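Local coordinates for malonyl CoA-acyl carrier protein transacylase (Synechocystis sp. PCC 6803 substr. Kazusa, PDB 4RR5) that catalyses transfer of the malonyl group from malonyl-CoA to holo-acyl carrier protein, a step of fatty acid biosynthesis, at residues Ala4-Gly9 with Lys266-Leu271. Residues are numbered along the deposited sequence; the frame is centred on the assembly and turned at random.
Sequences AWVFPG and KVLTGL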
loop_
_atom_site.group_PDB
_atom_site.type_symbol
_atom_site.label_atom_id
_atom_site.label_comp_id
_atom_site.label_asym_id
_atom_site.label_seq_id
_atom_site.Cartn_x
_atom_site.Cartn_y
_atom_site.Cartn_z
ATOM N N ALA A 4 11.674 -3.592 10.488
ATOM C CA ALA A 4 10.981 -3.204 9.262
ATOM C C ALA A 4 9.882 -2.157 9.532
ATOM O O ALA A 4 9.139 -2.265 10.517
ATOM C CB ALA A 4 10.385 -4.425 8.612
ATOM N N TRP A 5 9.797 -1.135 8.680
ATOM C CA TRP A 5 8.625 -0.254 8.665
ATOM C C TRP A 5 7.814 -0.592 7.436
ATOM O O TRP A 5 8.337 -0.539 6.326
ATOM C CB TRP A 5 8.992 1.225 8.632
ATOM C CG TRP A 5 9.740 1.739 9.816
ATOM C CD1 TRP A 5 10.104 1.043 10.936
ATOM C CD2 TRP A 5 10.240 3.068 9.992
ATOM N NE1 TRP A 5 10.796 1.861 11.798
ATOM C CE2 TRP A 5 10.898 3.108 11.238
ATOM C CE3 TRP A 5 10.186 4.233 9.222
ATOM C CZ2 TRP A 5 11.498 4.268 11.727
ATOM C CZ3 TRP A 5 10.784 5.381 9.709
ATOM C CH2 TRP A 5 11.432 5.390 10.947
ATOM N N VAL A 6 6.554 -0.966 7.627
ATOM C CA VAL A 6 5.688 -1.304 6.504
ATOM C C VAL A 6 4.489 -0.362 6.452
ATOM O O VAL A 6 3.912 -0.017 7.485
ATOM C CB VAL A 6 5.216 -2.782 6.566
ATOM C CG1 VAL A 6 6.403 -3.702 6.512
ATOM C CG2 VAL A 6 4.398 -3.053 7.817
ATOM N N PHE A 7 4.126 0.050 5.239
ATOM C CA PHE A 7 3.115 1.088 5.048
ATOM C C PHE A 7 1.802 0.571 4.435
ATOM O O PHE A 7 1.785 0.001 3.349
ATOM C CB PHE A 7 3.720 2.216 4.207
ATOM C CG PHE A 7 4.881 2.912 4.893
ATOM C CD1 PHE A 7 6.171 2.368 4.845
ATOM C CD2 PHE A 7 4.682 4.075 5.624
ATOM C CE1 PHE A 7 7.252 2.989 5.504
ATOM C CE2 PHE A 7 5.752 4.710 6.286
ATOM C CZ PHE A 7 7.035 4.166 6.229
ATOM N N PRO A 8 0.685 0.762 5.151
ATOM C CA PRO A 8 -0.585 0.232 4.652
ATOM C C PRO A 8 -1.156 1.022 3.470
ATOM O O PRO A 8 -0.882 2.208 3.299
ATOM C CB PRO A 8 -1.500 0.334 5.875
ATOM C CG PRO A 8 -0.951 1.493 6.638
ATOM C CD PRO A 8 0.538 1.408 6.469
ATOM N N GLY A 9 -1.951 0.362 2.643
ATOM C CA GLY A 9 -2.538 1.043 1.512
ATOM C C GLY A 9 -4.043 1.167 1.638
ATOM O O GLY A 9 -4.575 1.246 2.744
ATOM N N LYS A 266 -4.839 -1.931 11.424
ATOM C CA LYS A 266 -4.010 -3.049 11.866
ATOM C C LYS A 266 -3.896 -4.135 10.790
ATOM O O LYS A 266 -3.617 -5.295 11.099
ATOM C CB LYS A 266 -4.579 -3.648 13.155
ATOM C CG LYS A 266 -4.376 -2.785 14.396
ATOM C CD LYS A 266 -4.701 -3.551 15.671
ATOM C CE LYS A 266 -4.989 -2.618 16.866
ATOM N NZ LYS A 266 -3.796 -1.819 17.332
ATOM N N VAL A 267 -4.103 -3.760 9.528
ATOM C CA VAL A 267 -4.176 -4.733 8.438
ATOM C C VAL A 267 -2.864 -5.494 8.177
ATOM O O VAL A 267 -2.869 -6.708 7.979
ATOM C CB VAL A 267 -4.601 -4.061 7.115
ATOM C CG1 VAL A 267 -4.680 -5.105 5.998
ATOM C CG2 VAL A 267 -5.931 -3.333 7.275
ATOM N N LEU A 268 -1.745 -4.785 8.181
ATOM C CA LEU A 268 -0.487 -5.384 7.769
ATOM C C LEU A 268 0.165 -6.167 8.902
ATOM O O LEU A 268 0.952 -7.085 8.658
ATOM C CB LEU A 268 0.475 -4.314 7.240
ATOM C CG LEU A 268 0.120 -3.549 5.957
ATOM C CD1 LEU A 268 1.336 -2.761 5.532
ATOM C CD2 LEU A 268 -0.336 -4.462 4.823
ATOM N N THR A 269 -0.148 -5.807 10.143
ATOM C CA THR A 269 0.303 -6.612 11.280
ATOM C C THR A 269 -0.642 -7.801 11.462
ATOM O O THR A 269 -0.218 -8.879 11.868
ATOM C CB THR A 269 0.361 -5.812 12.597
ATOM O OG1 THR A 269 -0.885 -5.139 12.797
ATOM C CG2 THR A 269 1.507 -4.809 12.586
ATOM N N GLY A 270 -1.925 -7.587 11.175
ATOM C CA GLY A 270 -2.899 -8.664 11.140
ATOM C C GLY A 270 -2.452 -9.757 10.181
ATOM O O GLY A 270 -2.450 -10.944 10.533
ATOM N N LEU A 271 -2.058 -9.356 8.974
ATOM C CA LEU A 271 -1.513 -10.289 7.994
ATOM C C LEU A 271 -0.268 -10.970 8.546
ATOM O O LEU A 271 -0.134 -12.188 8.465
ATOM C CB LEU A 271 -1.190 -9.573 6.677
ATOM C CG LEU A 271 -2.410 -9.134 5.867
ATOM C CD1 LEU A 271 -2.009 -8.320 4.670
ATOM C CD2 LEU A 271 -3.194 -10.346 5.437
#
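Leu268 places CG beside its backbone N and opposite its carbonyl carbon (chi1 -65°), and an extended second torsion (chi2 -170°) carries CD1 out from the first turn of helix 267-273 to the end of strand 3-7. Val6 meets it with CG2, the branch set between its backbone N and carbonyl carbon, and the two side chains cross at a slant with Val6 CG2 3.8 Å from Leu268 CD1. Leu268 CD1 also sits over the face of the Phe7-Pro8 peptide, 3.5 Å from Phe7 C and 3.6 Å from Pro8 N. The Pro8 ring adds a looser contact, its CB 4.2 Å from Leu268 CG. The Phe7 side chain leaves the backbone pointing away from the helix; its carbonyl is what meets Leu268. Trp244 of helix 244-254 touches both Val6 and Leu268, and Glu261 accepts hydrogen bonds from the backbone N atoms of Leu268 and Thr269. The contact joins a central strand of the parallel sheet to the helix between strands 258-262 and 280-284; the Leu268 side chain lies about 9 Å from that of Ser88, the probable nucleophile. An aliphatic methyl thus packs against a peptide group, Val6 and Pro8, through van der Waals contact and burial rather than polar bonding between the segments.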